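Putative epimerase (Burkholderia cenocepacia, PDB 4LW8) probably acts as an NAD(P)-dependent epimerase or dehydratase, with a likely role in lipopolysaccharide O-antigen biosynthesis. Local coordinates at residues Lys258-Met263 / Glu310-Met315; Asn187-Gly192 / Tyr197-Leu202; Thr231-Lys236 / Gly301-Thr306. All coordinates share one frame; numbering follows the deposited sequence.

Contact 1. Residues Lys258-Met263 / Glu310-Met315; sequences KEVLAM and ETLRWM
L312 reaches from helix 308-321 to helix 257-268 and touches V260 and M263. One methyl, CD1, makes all the close approaches. It lies 4.0 Å from V260 CG1 and 3.9 Å from M263 SD. It is also 4.0 Å from M263 CB, so the methionine meets it at both the root and the sulfur. V260 and M263 are three residues apart and stand about one helical turn from each other on the same side of their helix. L312 crosses each of them at about a right angle. Its CD1 methyl meets the side of the methionine chain, between CB and SD.

The torsions explain the meeting. V260 CG1 stands opposite the backbone N (chi1 176°), and this is the branch that touches L312. The M263 chain is extended beyond CG. SD lies beside the leucine methyl, and CE turns away from L312. L312 points toward helix 257-268 from its CA. Its CA is 8.0 Å from that of M263, the nearest pair of CA atoms here, so the helices are bridged by side chains.

Other apolar groups close in around this point. V203 of helix 198-207 touches L312, and L202 of that helix touches V260. L264 and I267 extend the side of helix 257-268 that L312 meets, and Y255 packs on V260 and M263.

The two segments bury 109 Å² between them. V260 and L312 are buried, and M263 is partly exposed. No hydrogen bond or charge pair joins the segments. The adhesion is then a matter of dispersion and the hydrophobic effect, and it rests on the fit of the leucine methyl against the valine and the methionine.

Contact 2. Residues Asn187-Gly192 / Tyr197-Leu202; sequences NYTGVG and YLLPKL
The puckered pyrrolidine ring of P200 meets T189 at its CG-CD edge. T189 OG1 sits 3.4 Å from P200 CG and equally far from P200 CD, displaced to one side of the mean ring plane. This is packing of a hydroxyl oxygen against ring CH groups. The ring also touches M315 of helix 308-321, which packs on T189 as well. The truly planar group here is the side-chain amide of Q193, in the turn between the segments. Its OE1 is hydrogen-bonded to T189 OG1 and its NE2 to Y188 O. Both ends of the amide are thus tied to the end of the strand, which would fix its rotation and satisfy the buried threonine hydroxyl.

T189 is forked between two neighbours. With OG1 opposite the backbone N (chi1 -167°), the oxygen lies against P200, while its hydrogen bond goes to Q193, and CG2 packs on L199. CG2 lies 3.7 Å from L199 CD2 and 4.1 Å from L199 CB. The two side chains cross at about a right angle, whereas T189 and P200 slide past each other in opposite directions.

The setting is a tight strand-turn-helix connection in a Rossmann-type epimerase/dehydratase fold. Strand 180-189 belongs to the main sheet and ends at T189. Four residues separate the segments, and helix 198-207 follows, with Y197 at its N-cap position. The strand end and the first turn of the helix then fold back on each other, with CA atoms of T189 and L199 7.1 Å apart. G190, just after the strand, has phi 160°, where a CB would press on the carbonyl O of T189.

L199 also packs on F224 of strand 221-226. That strand neighbours 180-189 in the sheet, and T189 makes backbone hydrogen bonds with S225 and V227.

Contact 3. Residues Thr231-Lys236 / Gly301-Thr306; sequences TAAYLK and GELPVT
A233 and K236 lie on one side of helix 227-240, and the extended segment 301-306 passes across that side at L303. The CA atoms of A233 and L303 are 7.6 Å apart. The separation grows to 9.1 Å between the CA atoms of K236 and G301. G301 leaves the end of helix 294-300 with a positive phi of 90°, and the chain then runs on without regular structure.

L303 points toward the helix and divides its two methyls between two residues. CD1 rests on A233, 4.0 Å from A233 CA and 4.1 Å from A233 CB. The small alanine lets the leucine come right up to the helix backbone. CD2 lies 4.0 Å from K236 CG, and the two side chains cross obliquely. K236 CG stands opposite its own carbonyl carbon (chi1 -78°), which sets it against the leucine; the chain then bends at chi2 and chi4. Its NZ has a long, weak ion pair with E239. No hydrogen bond joins the segments.

The loop is also held at its far end, where T306 N is hydrogen-bonded to D229 OD2 of helix 227-240. On a different side of this helix, Y234 packs on strands 130-134 and 180-189 of the main sheet. Helix 29-40 touches it at T231, A232 and Y234. The helix is thus wedged among the sheet, helix 29-40 and the loop leading into helix 308-321.

How the contacts relate
Contacts 1 and 2 are close neighbours, with centres about 10 Å apart. Helix 308-321 joins them: M315 CE lies 3.4 Å from T189 OG1, and W314 CZ3 is 3.4 Å from G190 CA. Contact 3 is further off, its centre about 21 Å from that of contact 1 and about 19 Å from that of contact 2. Contacts 1 and 3 alternate along the chain, and loop 301-306 leads into helix 308-321, where T311 OG1 packs 3.9 Å from T306 CG2. Contacts 2 and 3 do not touch; their nearest atoms are about 5 Å apart. Contact 2 closes before either of the others opens.

Contact 1. Residues Lys258-Met263 / Glu310-Met315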
loop_
_atom_site.group_PDB
_atom_site.type_symbol
_atom_site.label_atom_id
_atom_site.label_comp_id
_atom_site.label_asym_id
_atom_site.label_seq_id
_atom_site.Cartn_x
_atom_site.Cartn_y
_atom_site.Cartn_z
ATOM N N LYS A 258 7.665 -17.625 27.768
ATOM C CA LYS A 258 8.093 -18.253 29.012
ATOM C C LYS A 258 7.935 -17.297 30.199
ATOM O O LYS A 258 7.494 -17.706 31.272
ATOM C CB LYS A 258 9.552 -18.718 28.902
ATOM C CG LYS A 258 10.043 -19.558 30.075
ATOM C CD LYS A 258 11.543 -19.850 29.984
ATOM C CE LYS A 258 12.030 -20.649 31.196
ATOM N NZ LYS A 258 13.518 -20.803 31.231
ATOM N N GLU A 259 8.298 -16.033 30.003
ATOM C CA GLU A 259 8.126 -15.021 31.045
ATOM C C GLU A 259 6.648 -14.779 31.339
ATOM O O GLU A 259 6.256 -14.618 32.498
ATOM C CB GLU A 259 8.778 -13.690 30.643
ATOM C CG GLU A 259 10.306 -13.707 30.475
ATOM C CD GLU A 259 10.824 -12.391 29.892
ATOM O OE1 GLU A 259 10.953 -11.404 30.650
ATOM O OE2 GLU A 259 11.083 -12.336 28.670
ATOM N N VAL A 260 5.831 -14.767 30.289
ATOM C CA VAL A 260 4.404 -14.527 30.446
ATOM C C VAL A 260 3.768 -15.702 31.184
ATOM O O VAL A 260 3.003 -15.510 32.139
ATOM C CB VAL A 260 3.709 -14.305 29.084
ATOM C CG1 VAL A 260 2.204 -14.164 29.273
ATOM C CG2 VAL A 260 4.261 -13.053 28.414
ATOM N N LEU A 261 4.111 -16.919 30.761
ATOM C CA LEU A 261 3.642 -18.117 31.448
ATOM C C LEU A 261 4.033 -18.085 32.925
ATOM O O LEU A 261 3.223 -18.405 33.787
ATOM C CB LEU A 261 4.202 -19.387 30.783
ATOM C CG LEU A 261 3.620 -19.709 29.403
ATOM C CD1 LEU A 261 4.456 -20.773 28.670
ATOM C CD2 LEU A 261 2.165 -20.143 29.559
ATOM N N ALA A 262 5.266 -17.684 33.216
ATOM C CA ALA A 262 5.728 -17.653 34.601
ATOM C C ALA A 262 4.908 -16.667 35.441
ATOM O O ALA A 262 4.605 -16.943 36.604
ATOM C CB ALA A 262 7.201 -17.311 34.659
ATOM N N MET A 263 4.538 -15.532 34.843
ATOM C CA MET A 263 3.705 -14.530 35.518
ATOM C C MET A 263 2.323 -15.072 35.855
ATOM O O MET A 263 1.776 -14.814 36.934
ATOM C CB MET A 263 3.550 -13.275 34.655
ATOM C CG MET A 263 4.776 -12.378 34.591
ATOM S SD MET A 263 4.540 -10.995 33.439
ATOM C CE MET A 263 6.173 -10.281 33.489
ATOM N N GLU A 310 0.597 -6.771 36.212
ATOM C CA GLU A 310 -0.624 -6.090 36.651
ATOM C C GLU A 310 -1.732 -6.227 35.581
ATOM O O GLU A 310 -2.874 -6.558 35.883
ATOM C CB GLU A 310 -0.350 -4.614 36.921
ATOM C CG GLU A 310 -1.559 -3.842 37.420
ATOM C CD GLU A 310 -1.233 -2.394 37.768
ATOM O OE1 GLU A 310 -0.097 -2.121 38.222
ATOM O OE2 GLU A 310 -2.124 -1.529 37.595
ATOM N N THR A 311 -1.376 -5.983 34.327
ATOM C CA THR A 311 -2.301 -6.174 33.214
ATOM C C THR A 311 -2.884 -7.587 33.209
ATOM O O THR A 311 -4.092 -7.777 33.059
ATOM C CB THR A 311 -1.603 -5.933 31.862
ATOM O OG1 THR A 311 -1.037 -4.617 31.834
ATOM C CG2 THR A 311 -2.586 -6.119 30.693
ATOM N N LEU A 312 -2.017 -8.580 33.374
ATOM C CA LEU A 312 -2.450 -9.966 33.314
ATOM C C LEU A 312 -3.344 -10.316 34.508
ATOM O O LEU A 312 -4.309 -11.061 34.361
ATOM C CB LEU A 312 -1.240 -10.902 33.244
ATOM C CG LEU A 312 -0.433 -10.877 31.937
ATOM C CD1 LEU A 312 0.898 -11.611 32.086
ATOM C CD2 LEU A 312 -1.246 -11.473 30.797
ATOM N N ARG A 313 -3.032 -9.776 35.682
ATOM C CA ARG A 313 -3.838 -10.059 36.871
ATOM C C ARG A 313 -5.220 -9.443 36.697
ATOM O O ARG A 313 -6.238 -10.047 37.038
ATOM C CB ARG A 313 -3.175 -9.519 38.141
ATOM C CG ARG A 313 -3.868 -9.990 39.419
ATOM C CD ARG A 313 -3.170 -9.505 40.681
ATOM N NE ARG A 313 -1.869 -10.141 40.892
ATOM C CZ ARG A 313 -1.695 -11.343 41.443
ATOM N NH1 ARG A 313 -2.744 -12.059 41.830
ATOM N NH2 ARG A 313 -0.471 -11.830 41.603
ATOM N N TRP A 314 -5.227 -8.231 36.156
ATOM C CA TRP A 314 -6.443 -7.517 35.812
ATOM C C TRP A 314 -7.345 -8.394 34.943
ATOM O O TRP A 314 -8.532 -8.553 35.231
ATOM C CB TRP A 314 -6.069 -6.221 35.097
ATOM C CG TRP A 314 -7.197 -5.407 34.532
ATOM C CD1 TRP A 314 -8.351 -5.036 35.166
ATOM C CD2 TRP A 314 -7.235 -4.791 33.240
ATOM N NE1 TRP A 314 -9.119 -4.255 34.332
ATOM C CE2 TRP A 314 -8.454 -4.084 33.148
ATOM C CE3 TRP A 314 -6.361 -4.778 32.148
ATOM C CZ2 TRP A 314 -8.823 -3.379 32.002
ATOM C CZ3 TRP A 314 -6.726 -4.067 31.011
ATOM C CH2 TRP A 314 -7.945 -3.385 30.945
ATOM N N MET A 315 -6.759 -8.998 33.908
ATOM C CA MET A 315 -7.500 -9.853 32.972
ATOM C C MET A 315 -7.964 -11.173 33.618
ATOM O O MET A 315 -9.095 -11.617 33.394
ATOM C CB MET A 315 -6.637 -10.135 31.730
ATOM C CG MET A 315 -6.302 -8.862 30.920
ATOM S SD MET A 315 -4.994 -9.085 29.689
ATOM C CE MET A 315 -5.730 -10.283 28.579
#

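Contact 2. Residues Asn187-Gly192 / Tyr197-Leu202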
loop_
_atom_site.group_PDB
_atom_site.type_symbol
_atom_site.label_atom_id
_atom_site.label_comp_id
_atom_site.label_asym_id
_atom_site.label_seq_id
_atom_site.Cartn_x
_atom_site.Cartn_y
_atom_site.Cartn_z
ATOM N N ASN A 187 1.987 -4.802 20.046
ATOM C CA ASN A 187 0.971 -5.669 20.655
ATOM C C ASN A 187 0.415 -5.095 21.938
ATOM O O ASN A 187 1.168 -4.643 22.802
ATOM C CB ASN A 187 1.538 -7.064 20.960
ATOM C CG ASN A 187 2.324 -7.625 19.795
ATOM O OD1 ASN A 187 1.746 -8.184 18.869
ATOM N ND2 ASN A 187 3.646 -7.439 19.815
ATOM N N TYR A 188 -0.902 -5.146 22.087
ATOM C CA TYR A 188 -1.491 -4.717 23.340
ATOM C C TYR A 188 -2.738 -5.517 23.641
ATOM O O TYR A 188 -3.354 -6.116 22.747
ATOM C CB TYR A 188 -1.790 -3.212 23.325
ATOM C CG TYR A 188 -2.833 -2.746 22.318
ATOM C CD1 TYR A 188 -4.175 -2.631 22.681
ATOM C CD2 TYR A 188 -2.473 -2.389 21.017
ATOM C CE1 TYR A 188 -5.133 -2.183 21.776
ATOM C CE2 TYR A 188 -3.420 -1.942 20.107
ATOM C CZ TYR A 188 -4.751 -1.838 20.494
ATOM O OH TYR A 188 -5.693 -1.386 19.597
ATOM N N THR A 189 -3.097 -5.543 24.912
ATOM C CA THR A 189 -4.161 -6.416 25.351
ATOM C C THR A 189 -4.803 -5.852 26.609
ATOM O O THR A 189 -4.401 -4.796 27.101
ATOM C CB THR A 189 -3.645 -7.850 25.607
ATOM O OG1 THR A 189 -4.759 -8.741 25.730
ATOM C CG2 THR A 189 -2.802 -7.913 26.891
ATOM N N GLY A 190 -5.824 -6.538 27.110
ATOM C CA GLY A 190 -6.527 -6.065 28.286
ATOM C C GLY A 190 -7.890 -6.707 28.352
ATOM O O GLY A 190 -8.226 -7.526 27.492
ATOM N N VAL A 191 -8.675 -6.341 29.361
ATOM C CA VAL A 191 -10.003 -6.920 29.549
ATOM C C VAL A 191 -10.914 -6.586 28.368
ATOM O O VAL A 191 -11.062 -5.416 28.002
ATOM C CB VAL A 191 -10.646 -6.424 30.870
ATOM C CG1 VAL A 191 -12.134 -6.805 30.955
ATOM C CG2 VAL A 191 -9.879 -6.972 32.062
ATOM N N GLY A 192 -11.506 -7.623 27.770
ATOM C CA GLY A 192 -12.421 -7.455 26.654
ATOM C C GLY A 192 -11.871 -7.866 25.287
ATOM O O GLY A 192 -12.622 -7.965 24.318
ATOM N N TYR A 197 -6.618 -13.621 20.178
ATOM C CA TYR A 197 -5.285 -13.118 20.457
ATOM C C TYR A 197 -4.592 -13.991 21.507
ATOM O O TYR A 197 -5.247 -14.644 22.328
ATOM C CB TYR A 197 -5.351 -11.658 20.912
ATOM C CG TYR A 197 -5.760 -10.692 19.813
ATOM C CD1 TYR A 197 -7.104 -10.476 19.515
ATOM C CD2 TYR A 197 -4.809 -9.976 19.099
ATOM C CE1 TYR A 197 -7.489 -9.589 18.523
ATOM C CE2 TYR A 197 -5.187 -9.077 18.104
ATOM C CZ TYR A 197 -6.532 -8.891 17.829
ATOM O OH TYR A 197 -6.922 -8.008 16.853
ATOM N N LEU A 198 -3.265 -13.997 21.476
ATOM C CA LEU A 198 -2.479 -14.921 22.288
ATOM C C LEU A 198 -2.634 -14.734 23.813
ATOM O O LEU A 198 -2.956 -15.680 24.531
ATOM C CB LEU A 198 -1.004 -14.805 21.906
ATOM C CG LEU A 198 -0.115 -15.815 22.625
ATOM C CD1 LEU A 198 -0.615 -17.218 22.350
ATOM C CD2 LEU A 198 1.324 -15.660 22.180
ATOM N N LEU A 199 -2.404 -13.531 24.316
ATOM C CA LEU A 199 -2.474 -13.320 25.767
ATOM C C LEU A 199 -3.880 -13.594 26.351
ATOM O O LEU A 199 -3.986 -14.247 27.396
ATOM C CB LEU A 199 -1.977 -11.907 26.134
ATOM C CG LEU A 199 -0.499 -11.842 26.587
ATOM C CD1 LEU A 199 0.433 -12.551 25.617
ATOM C CD2 LEU A 199 -0.024 -10.409 26.802
ATOM N N PRO A 200 -4.960 -13.122 25.687
ATOM C CA PRO A 200 -6.280 -13.538 26.190
ATOM C C PRO A 200 -6.503 -15.060 26.166
ATOM O O PRO A 200 -7.191 -15.598 27.041
ATOM C CB PRO A 200 -7.252 -12.821 25.246
ATOM C CG PRO A 200 -6.499 -11.560 24.863
ATOM C CD PRO A 200 -5.072 -12.020 24.708
ATOM N N LYS A 201 -5.913 -15.746 25.194
ATOM C CA LYS A 201 -5.991 -17.207 25.145
ATOM C C LYS A 201 -5.323 -17.819 26.380
ATOM O O LYS A 201 -5.903 -18.676 27.054
ATOM C CB LYS A 201 -5.341 -17.722 23.857
ATOM C CG LYS A 201 -5.447 -19.234 23.608
ATOM C CD LYS A 201 -4.464 -19.665 22.501
ATOM C CE LYS A 201 -4.438 -21.181 22.305
ATOM N NZ LYS A 201 -3.366 -21.629 21.349
ATOM N N LEU A 202 -4.117 -17.341 26.694
ATOM C CA LEU A 202 -3.379 -17.776 27.879
ATOM C C LEU A 202 -4.167 -17.471 29.149
ATOM O O LEU A 202 -4.315 -18.334 30.019
ATOM C CB LEU A 202 -2.012 -17.095 27.945
ATOM C CG LEU A 202 -0.801 -17.769 27.294
ATOM C CD1 LEU A 202 -1.158 -18.350 25.950
ATOM C CD2 LEU A 202 0.317 -16.755 27.138
#

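Contact 3. Residues Thr231-Lys236 / Gly301-Thr306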
loop_
_atom_site.group_PDB
_atom_site.type_symbol
_atom_site.label_atom_id
_atom_site.label_comp_id
_atom_site.label_asym_id
_atom_site.label_seq_id
_atom_site.Cartn_x
_atom_site.Cartn_y
_atom_site.Cartn_z
ATOM N N THR A 231 -4.327 3.776 24.878
ATOM C CA THR A 231 -5.322 4.803 24.621
ATOM C C THR A 231 -4.952 6.116 25.333
ATOM O O THR A 231 -5.289 7.195 24.842
ATOM C CB THR A 231 -6.733 4.306 25.001
ATOM O OG1 THR A 231 -6.742 3.846 26.355
ATOM C CG2 THR A 231 -7.134 3.138 24.073
ATOM N N ALA A 232 -4.261 6.039 26.473
ATOM C CA ALA A 232 -3.758 7.259 27.119
ATOM C C ALA A 232 -2.770 7.977 26.187
ATOM O O ALA A 232 -2.782 9.196 26.088
ATOM C CB ALA A 232 -3.104 6.947 28.465
ATOM N N ALA A 233 -1.923 7.209 25.509
ATOM C CA ALA A 233 -0.996 7.753 24.515
ATOM C C ALA A 233 -1.735 8.351 23.314
ATOM O O ALA A 233 -1.374 9.415 22.822
ATOM C CB ALA A 233 -0.030 6.659 24.044
ATOM N N TYR A 234 -2.766 7.653 22.848
ATOM C CA TYR A 234 -3.602 8.141 21.761
ATOM C C TYR A 234 -4.192 9.519 22.119
ATOM O O TYR A 234 -4.174 10.447 21.306
ATOM C CB TYR A 234 -4.735 7.151 21.457
ATOM C CG TYR A 234 -4.340 5.901 20.661
ATOM C CD1 TYR A 234 -3.004 5.606 20.398
ATOM C CD2 TYR A 234 -5.315 5.033 20.164
ATOM C CE1 TYR A 234 -2.644 4.472 19.670
ATOM C CE2 TYR A 234 -4.967 3.893 19.432
ATOM C CZ TYR A 234 -3.615 3.619 19.191
ATOM O OH TYR A 234 -3.243 2.490 18.476
ATOM N N LEU A 235 -4.678 9.658 23.347
ATOM C CA LEU A 235 -5.238 10.931 23.785
ATOM C C LEU A 235 -4.174 12.029 23.771
ATOM O O LEU A 235 -4.440 13.150 23.338
ATOM C CB LEU A 235 -5.856 10.808 25.179
ATOM C CG LEU A 235 -6.336 12.136 25.775
ATOM C CD1 LEU A 235 -7.453 12.759 24.945
ATOM C CD2 LEU A 235 -6.761 11.974 27.236
ATOM N N LYS A 236 -2.969 11.704 24.234
ATOM C CA LYS A 236 -1.870 12.667 24.232
ATOM C C LYS A 236 -1.527 13.105 22.810
ATOM O O LYS A 236 -1.220 14.271 22.569
ATOM C CB LYS A 236 -0.632 12.079 24.926
ATOM C CG LYS A 236 -0.724 12.100 26.442
ATOM C CD LYS A 236 -0.645 13.544 26.949
ATOM C CE LYS A 236 -0.629 13.638 28.468
ATOM N NZ LYS A 236 -1.957 13.305 29.048
ATOM N N GLY A 301 5.916 13.817 26.214
ATOM C CA GLY A 301 6.510 13.670 27.539
ATOM C C GLY A 301 6.362 12.249 28.060
ATOM O O GLY A 301 5.854 11.367 27.361
ATOM N N GLU A 302 6.793 12.031 29.295
ATOM C CA GLU A 302 6.774 10.706 29.906
ATOM C C GLU A 302 5.356 10.211 30.153
ATOM O O GLU A 302 4.472 10.988 30.496
ATOM C CB GLU A 302 7.550 10.713 31.226
ATOM C CG GLU A 302 9.034 11.028 31.092
ATOM C CD GLU A 302 9.843 9.859 30.559
ATOM O OE1 GLU A 302 9.291 8.739 30.460
ATOM O OE2 GLU A 302 11.034 10.060 30.241
ATOM N N LEU A 303 5.140 8.912 29.989
ATOM C CA LEU A 303 3.843 8.340 30.300
ATOM C C LEU A 303 4.100 7.101 31.139
ATOM O O LEU A 303 4.985 6.313 30.822
ATOM C CB LEU A 303 3.069 7.995 29.024
ATOM C CG LEU A 303 2.533 9.215 28.262
ATOM C CD1 LEU A 303 2.044 8.848 26.874
ATOM C CD2 LEU A 303 1.441 9.921 29.058
ATOM N N PRO A 304 3.297 6.908 32.194
ATOM C CA PRO A 304 3.433 5.739 33.066
ATOM C C PRO A 304 3.194 4.470 32.269
ATOM O O PRO A 304 2.311 4.451 31.417
ATOM C CB PRO A 304 2.364 5.967 34.143
ATOM C CG PRO A 304 1.376 6.889 33.511
ATOM C CD PRO A 304 2.189 7.784 32.618
ATOM N N VAL A 305 3.984 3.438 32.541
ATOM C CA VAL A 305 3.798 2.128 31.924
ATOM C C VAL A 305 3.325 1.098 32.929
ATOM O O VAL A 305 4.032 0.770 33.874
ATOM C CB VAL A 305 5.095 1.602 31.274
ATOM C CG1 VAL A 305 4.878 0.184 30.698
ATOM C CG2 VAL A 305 5.578 2.561 30.196
ATOM N N THR A 306 2.112 0.603 32.720
ATOM C CA THR A 306 1.537 -0.398 33.604
ATOM C C THR A 306 2.326 -1.688 33.407
ATOM O O THR A 306 2.499 -2.138 32.273
ATOM C CB THR A 306 0.050 -0.637 33.264
ATOM O OG1 THR A 306 -0.641 0.617 33.245
ATOM C CG2 THR A 306 -0.616 -1.594 34.252
#